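Local structure of F420-reducing hydrogenase, subunit beta (Methanothermobacter marburgensis, 4OMF) at residues Ala190-Leu202 against Leu257-Ile269. The protein probably passes electrons from hydrogen to coenzyme F420 as the flavin- and iron-sulfur-carrying beta subunit of a hydrogenase. Sequence-based numbering, arbitrary orientation.
Sequences AGCKICKDYVAEL and LAAQKKEKAEKNI. With SF4 (iron/sulfur cluster), chain N; FAD (flavin-adenine dinucleotide), chain R.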
loop_
_atom_site.group_PDB
_atom_site.type_symbol
_atom_site.label_atom_id
_atom_site.label_comp_id
_atom_site.label_asym_id
_atom_site.label_seq_id
_atom_site.Cartn_x
_atom_site.Cartn_y
_atom_site.Cartn_z
ATOM N N ALA C 190 -1.972 16.869 18.859
ATOM C CA ALA C 190 -2.062 18.185 18.214
ATOM C C ALA C 190 -3.428 18.421 17.562
ATOM O O ALA C 190 -3.835 19.565 17.358
ATOM C CB ALA C 190 -0.967 18.343 17.181
ATOM N N GLY C 191 -4.123 17.339 17.217
ATOM C CA GLY C 191 -5.405 17.448 16.540
ATOM C C GLY C 191 -6.476 18.148 17.372
ATOM O O GLY C 191 -7.463 18.660 16.845
ATOM N N CYS C 192 -6.279 18.185 18.682
ATOM C CA CYS C 192 -7.241 18.826 19.572
ATOM C C CYS C 192 -7.233 20.348 19.438
ATOM O O CYS C 192 -8.169 20.998 19.871
ATOM C CB CYS C 192 -6.962 18.450 21.028
ATOM S SG CYS C 192 -7.278 16.730 21.402
ATOM N N LYS C 193 -6.175 20.902 18.837
ATOM C CA LYS C 193 -5.983 22.354 18.772
ATOM C C LYS C 193 -7.115 23.081 18.068
ATOM O O LYS C 193 -7.373 24.245 18.363
ATOM C CB LYS C 193 -4.671 22.706 18.045
ATOM C CG LYS C 193 -3.394 22.534 18.821
ATOM C CD LYS C 193 -2.182 22.768 17.889
ATOM C CE LYS C 193 -0.927 22.055 18.410
ATOM N NZ LYS C 193 0.238 22.042 17.440
ATOM N N ILE C 194 -7.768 22.414 17.116
ATOM C CA ILE C 194 -8.787 23.083 16.305
ATOM C C ILE C 194 -10.190 22.605 16.659
ATOM O O ILE C 194 -11.164 22.900 15.963
ATOM C CB ILE C 194 -8.508 22.885 14.797
ATOM C CG1 ILE C 194 -8.578 21.406 14.389
ATOM C CG2 ILE C 194 -7.136 23.483 14.431
ATOM C CD1 ILE C 194 -8.389 21.229 12.881
ATOM N N CYS C 195 -10.310 21.916 17.786
ATOM C CA CYS C 195 -11.603 21.402 18.205
ATOM C C CYS C 195 -12.451 22.502 18.894
ATOM O O CYS C 195 -11.996 23.138 19.853
ATOM C CB CYS C 195 -11.420 20.222 19.143
ATOM S SG CYS C 195 -13.015 19.459 19.612
ATOM N N LYS C 196 -13.668 22.725 18.401
ATOM C CA LYS C 196 -14.532 23.801 18.912
ATOM C C LYS C 196 -15.609 23.308 19.877
ATOM O O LYS C 196 -16.314 24.109 20.502
ATOM C CB LYS C 196 -15.231 24.539 17.749
ATOM C CG LYS C 196 -14.286 25.245 16.785
ATOM C CD LYS C 196 -14.816 25.245 15.341
ATOM C CE LYS C 196 -15.887 26.300 15.113
ATOM N NZ LYS C 196 -16.136 26.567 13.653
ATOM N N ASP C 197 -15.755 21.997 19.974
ATOM C CA ASP C 197 -16.904 21.396 20.643
ATOM C C ASP C 197 -16.493 20.890 22.033
ATOM O O ASP C 197 -15.776 19.896 22.152
ATOM C CB ASP C 197 -17.447 20.257 19.756
ATOM C CG ASP C 197 -18.815 19.724 20.187
ATOM O OD1 ASP C 197 -19.200 19.829 21.372
ATOM O OD2 ASP C 197 -19.494 19.147 19.304
ATOM N N TYR C 198 -16.961 21.581 23.074
ATOM C CA TYR C 198 -16.638 21.192 24.440
ATOM C C TYR C 198 -17.668 20.242 25.034
ATOM O O TYR C 198 -17.316 19.232 25.631
ATOM C CB TYR C 198 -16.508 22.427 25.337
ATOM C CG TYR C 198 -16.137 22.085 26.766
ATOM C CD1 TYR C 198 -15.015 21.318 27.043
ATOM C CD2 TYR C 198 -16.903 22.525 27.832
ATOM C CE1 TYR C 198 -14.665 21.008 28.342
ATOM C CE2 TYR C 198 -16.554 22.210 29.140
ATOM C CZ TYR C 198 -15.431 21.456 29.378
ATOM O OH TYR C 198 -15.064 21.131 30.662
ATOM N N VAL C 199 -18.945 20.576 24.884
ATOM C CA VAL C 199 -19.976 19.838 25.596
ATOM C C VAL C 199 -20.697 18.820 24.717
ATOM O O VAL C 199 -21.848 18.473 24.993
ATOM C CB VAL C 199 -21.019 20.790 26.230
ATOM C CG1 VAL C 199 -20.430 21.505 27.454
ATOM C CG2 VAL C 199 -21.535 21.805 25.216
ATOM N N ALA C 200 -20.012 18.311 23.695
ATOM C CA ALA C 200 -20.591 17.284 22.813
ATOM C C ALA C 200 -21.949 17.755 22.284
ATOM O O ALA C 200 -22.981 17.165 22.589
ATOM C CB ALA C 200 -20.737 15.941 23.543
ATOM N N GLU C 201 -21.926 18.830 21.508
ATOM C CA GLU C 201 -23.132 19.512 21.070
ATOM C C GLU C 201 -24.059 18.685 20.191
ATOM O O GLU C 201 -25.223 19.034 20.054
ATOM C CB GLU C 201 -22.748 20.792 20.324
ATOM C CG GLU C 201 -22.005 21.788 21.218
ATOM C CD GLU C 201 -21.467 22.996 20.469
ATOM O OE1 GLU C 201 -22.064 23.365 19.433
ATOM O OE2 GLU C 201 -20.447 23.573 20.923
ATOM N N LEU C 202 -23.560 17.607 19.584
ATOM C CA LEU C 202 -24.394 16.858 18.648
ATOM C C LEU C 202 -24.918 15.542 19.238
ATOM O O LEU C 202 -25.561 14.757 18.542
ATOM C CB LEU C 202 -23.616 16.584 17.346
ATOM C CG LEU C 202 -23.187 17.870 16.609
ATOM C CD1 LEU C 202 -22.352 17.593 15.355
ATOM C CD2 LEU C 202 -24.394 18.707 16.259
ATOM N N LEU C 257 -15.618 27.743 30.180
ATOM C CA LEU C 257 -14.712 26.773 29.550
ATOM C C LEU C 257 -15.080 26.504 28.080
ATOM O O LEU C 257 -14.193 26.429 27.233
ATOM C CB LEU C 257 -14.692 25.470 30.354
ATOM C CG LEU C 257 -14.149 25.655 31.786
ATOM C CD1 LEU C 257 -14.105 24.350 32.549
ATOM C CD2 LEU C 257 -12.770 26.276 31.760
ATOM N N ALA C 258 -16.374 26.389 27.787
ATOM C CA ALA C 258 -16.840 26.190 26.412
ATOM C C ALA C 258 -16.424 27.363 25.507
ATOM O O ALA C 258 -16.012 27.162 24.358
ATOM C CB ALA C 258 -18.393 25.998 26.384
ATOM N N ALA C 259 -16.515 28.583 26.032
ATOM C CA ALA C 259 -16.118 29.769 25.275
ATOM C C ALA C 259 -14.602 29.859 25.133
ATOM O O ALA C 259 -14.106 30.266 24.080
ATOM C CB ALA C 259 -16.669 31.052 25.933
ATOM N N GLN C 260 -13.868 29.497 26.191
ATOM C CA GLN C 260 -12.407 29.416 26.109
ATOM C C GLN C 260 -12.001 28.446 25.004
ATOM O O GLN C 260 -11.098 28.739 24.217
ATOM C CB GLN C 260 -11.776 28.967 27.437
ATOM C CG GLN C 260 -11.766 30.038 28.532
ATOM C CD GLN C 260 -11.052 29.584 29.791
ATOM O OE1 GLN C 260 -10.563 28.465 29.867
ATOM N NE2 GLN C 260 -10.978 30.466 30.782
ATOM N N LYS C 261 -12.660 27.292 24.947
ATOM C CA LYS C 261 -12.244 26.266 23.976
ATOM C C LYS C 261 -12.473 26.776 22.559
ATOM O O LYS C 261 -11.627 26.599 21.682
ATOM C CB LYS C 261 -12.980 24.951 24.192
ATOM C CG LYS C 261 -12.426 23.796 23.347
ATOM C CD LYS C 261 -13.212 22.518 23.571
ATOM C CE LYS C 261 -12.527 21.353 22.819
ATOM N NZ LYS C 261 -13.256 20.074 22.998
ATOM N N LYS C 262 -13.612 27.424 22.345
ATOM C CA LYS C 262 -13.958 27.909 21.012
ATOM C C LYS C 262 -13.025 29.027 20.555
ATOM O O LYS C 262 -12.632 29.072 19.395
ATOM C CB LYS C 262 -15.405 28.396 20.968
ATOM C CG LYS C 262 -16.424 27.277 20.957
ATOM C CD LYS C 262 -17.832 27.830 20.910
ATOM C CE LYS C 262 -18.861 26.742 21.174
ATOM N NZ LYS C 262 -18.795 25.634 20.184
ATOM N N GLU C 263 -12.683 29.943 21.461
ATOM C CA GLU C 263 -11.798 31.034 21.091
ATOM C C GLU C 263 -10.416 30.504 20.708
ATOM O O GLU C 263 -9.792 30.991 19.754
ATOM C CB GLU C 263 -11.686 32.037 22.237
ATOM C CG GLU C 263 -10.830 33.232 21.932
ATOM C CD GLU C 263 -11.001 34.307 22.979
ATOM O OE1 GLU C 263 -12.164 34.588 23.344
ATOM O OE2 GLU C 263 -9.981 34.853 23.451
ATOM N N LYS C 264 -9.953 29.503 21.450
ATOM C CA LYS C 264 -8.637 28.923 21.214
ATOM C C LYS C 264 -8.620 28.228 19.854
ATOM O O LYS C 264 -7.679 28.361 19.063
ATOM C CB LYS C 264 -8.288 27.934 22.327
ATOM C CG LYS C 264 -6.961 27.223 22.159
ATOM C CD LYS C 264 -6.642 26.381 23.387
ATOM C CE LYS C 264 -7.721 25.346 23.641
ATOM N NZ LYS C 264 -7.751 24.323 22.571
ATOM N N ALA C 265 -9.677 27.479 19.600
ATOM C CA ALA C 265 -9.815 26.757 18.344
ATOM C C ALA C 265 -9.832 27.720 17.162
ATOM O O ALA C 265 -9.158 27.487 16.162
ATOM C CB ALA C 265 -11.059 25.913 18.362
ATOM N N GLU C 266 -10.573 28.825 17.269
ATOM C CA GLU C 266 -10.652 29.740 16.133
ATOM C C GLU C 266 -9.283 30.362 15.836
ATOM O O GLU C 266 -8.919 30.560 14.683
ATOM C CB GLU C 266 -11.709 30.810 16.389
ATOM C CG GLU C 266 -13.134 30.258 16.428
ATOM C CD GLU C 266 -13.686 29.842 15.060
ATOM O OE1 GLU C 266 -13.001 30.030 14.024
ATOM O OE2 GLU C 266 -14.828 29.333 15.024
ATOM N N LYS C 267 -8.513 30.640 16.882
ATOM C CA LYS C 267 -7.169 31.166 16.701
ATOM C C LYS C 267 -6.286 30.156 15.976
ATOM O O LYS C 267 -5.508 30.512 15.075
ATOM C CB LYS C 267 -6.546 31.518 18.056
ATOM C CG LYS C 267 -5.257 32.306 17.964
ATOM C CD LYS C 267 -4.849 32.867 19.322
ATOM C CE LYS C 267 -3.437 33.447 19.289
ATOM N NZ LYS C 267 -2.415 32.403 18.949
ATOM N N ASN C 268 -6.406 28.902 16.379
ATOM C CA ASN C 268 -5.587 27.845 15.778
ATOM C C ASN C 268 -6.041 27.501 14.363
ATOM O O ASN C 268 -5.211 27.224 13.495
ATOM C CB ASN C 268 -5.587 26.601 16.671
ATOM C CG ASN C 268 -4.847 26.836 17.977
ATOM O OD1 ASN C 268 -3.916 27.633 18.033
ATOM N ND2 ASN C 268 -5.249 26.139 19.026
ATOM N N ILE C 269 -7.352 27.544 14.118
ATOM C CA ILE C 269 -7.866 27.362 12.764
ATOM C C ILE C 269 -7.352 28.464 11.844
ATOM O O ILE C 269 -6.929 28.209 10.705
ATOM C CB ILE C 269 -9.404 27.328 12.773
ATOM C CG1 ILE C 269 -9.865 26.015 13.422
ATOM C CG2 ILE C 269 -9.959 27.498 11.368
ATOM C CD1 ILE C 269 -11.318 26.053 13.903
HETATM FE FE1 SF4 N . -11.648 14.967 20.331
HETATM FE FE2 SF4 N . -11.952 17.587 20.576
HETATM FE FE3 SF4 N . -9.563 16.507 21.081
HETATM FE FE4 SF4 N . -11.572 16.026 22.807
HETATM S S1 SF4 N . -10.616 18.098 22.373
HETATM S S2 SF4 N . -10.123 14.441 21.922
HETATM S S3 SF4 N . -13.375 16.032 21.439
HETATM S S4 SF4 N . -10.601 16.564 19.036
HETATM P PA FAD R . -19.288 6.524 34.053
HETATM O O1A FAD R . -18.019 6.635 34.857
HETATM O O2A FAD R . -20.518 5.822 34.549
HETATM O O5B FAD R . -18.905 5.856 32.658
HETATM C C5B FAD R . -17.860 6.512 31.926
HETATM C C4B FAD R . -18.026 6.132 30.453
HETATM O O4B FAD R . -17.038 6.815 29.680
HETATM C C3B FAD R . -17.812 4.635 30.268
HETATM O O3B FAD R . -18.863 4.044 29.487
HETATM C C2B FAD R . -16.500 4.567 29.498
HETATM O O2B FAD R . -16.508 3.466 28.575
HETATM C C1B FAD R . -16.435 5.901 28.779
HETATM N N9A FAD R . -15.032 6.278 28.535
HETATM C C8A FAD R . -14.062 6.340 29.465
HETATM N N7A FAD R . -12.892 6.734 28.909
HETATM C C5A FAD R . -13.137 6.928 27.584
HETATM C C6A FAD R . -12.331 7.329 26.408
HETATM N N6A FAD R . -11.003 7.599 26.519
HETATM N N1A FAD R . -12.970 7.417 25.231
HETATM C C2A FAD R . -14.278 7.119 25.084
HETATM N N3A FAD R . -15.078 6.733 26.106
HETATM C C4A FAD R . -14.550 6.629 27.352
HETATM N N1 FAD R . -15.524 15.947 31.633
HETATM C C2 FAD R . -15.668 17.328 31.741
HETATM O O2 FAD R . -16.515 17.784 32.535
HETATM N N3 FAD R . -14.835 18.154 30.999
HETATM C C4 FAD R . -13.909 17.627 30.123
HETATM O O4 FAD R . -13.206 18.408 29.444
HETATM C C4X FAD R . -13.331 16.357 30.498
HETATM N N5 FAD R . -12.252 15.864 29.605
HETATM C C5X FAD R . -12.511 14.506 29.109
HETATM C C6 FAD R . -11.547 14.017 28.211
HETATM C C7 FAD R . -11.562 12.668 27.838
HETATM C C7M FAD R . -10.530 12.132 26.855
HETATM C C8 FAD R . -12.534 11.836 28.390
HETATM C C8M FAD R . -12.653 10.358 28.071
HETATM C C9 FAD R . -13.496 12.318 29.305
HETATM C C9A FAD R . -13.432 13.645 29.744
HETATM N N10 FAD R . -14.452 14.163 30.583
HETATM C C10 FAD R . -14.365 15.449 31.083
HETATM C "C1'" FAD R . -15.680 13.419 30.926
HETATM C "C2'" FAD R . -15.614 12.677 32.236
HETATM O "O2'" FAD R . -14.364 12.470 32.711
HETATM C "C3'" FAD R . -16.484 11.649 32.302
HETATM O "O3'" FAD R . -16.135 10.588 31.534
HETATM C "C4'" FAD R . -17.962 11.997 32.257
HETATM O "O4'" FAD R . -18.313 12.993 33.241
HETATM C "C5'" FAD R . -18.826 10.744 32.433
HETATM O "O5'" FAD R . -18.825 10.349 33.796
HETATM P P FAD R . -19.949 9.367 34.374
HETATM O O1P FAD R . -21.283 9.929 33.936
HETATM O O2P FAD R . -19.719 9.148 35.841
HETATM O O3P FAD R . -19.693 8.004 33.522
HETATM O O HOH W 1 -9.572 23.089 21.179
HETATM O O HOH W 2 -16.873 25.066 23.094
#
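C192 O and C195 O share a water with K264 NZ, and C192 SG binds an iron of the iron-sulfur cluster. K193 O accepts a hydrogen bond from N268 ND2, 2.9 Å long, nearly straight and in the N268 amide plane. I194 packs at about a right angle on I269, whose CG1 touches I194 CB. C195 SG binds a second iron, and A265 CB touches C195 O at 3.3 Å. K196 bends at chi2 and chi3 and ends in a long salt bridge, K196 NZ to E266 OE2 at 3.4 Å. K196 O accepts a hydrogen bond from K262 NZ. K261 leaves the helix with CG anti to its backbone N (chi1 -171°) and then runs fully extended. K261 NZ donates hydrogen bonds to D197 O (2.7 Å) and to C134 O, and lies 3.4 Å from cluster S1. Y198 crosses the K261 chain at about a right angle and also packs against A258 and L257. FAD N3 donates to Y198 OH (3.0 Å). E201 OE2 forms a salt bridge with K262 NZ at 2.7 Å. With an alanine in place of K262, E201 would probably lose its charge partner across the contact and K196 O one of its donors. The loop thus gives the cluster two cysteine ligands and the flavin one acceptor, and the buried K261 ammonium probably makes the cluster easier to reduce.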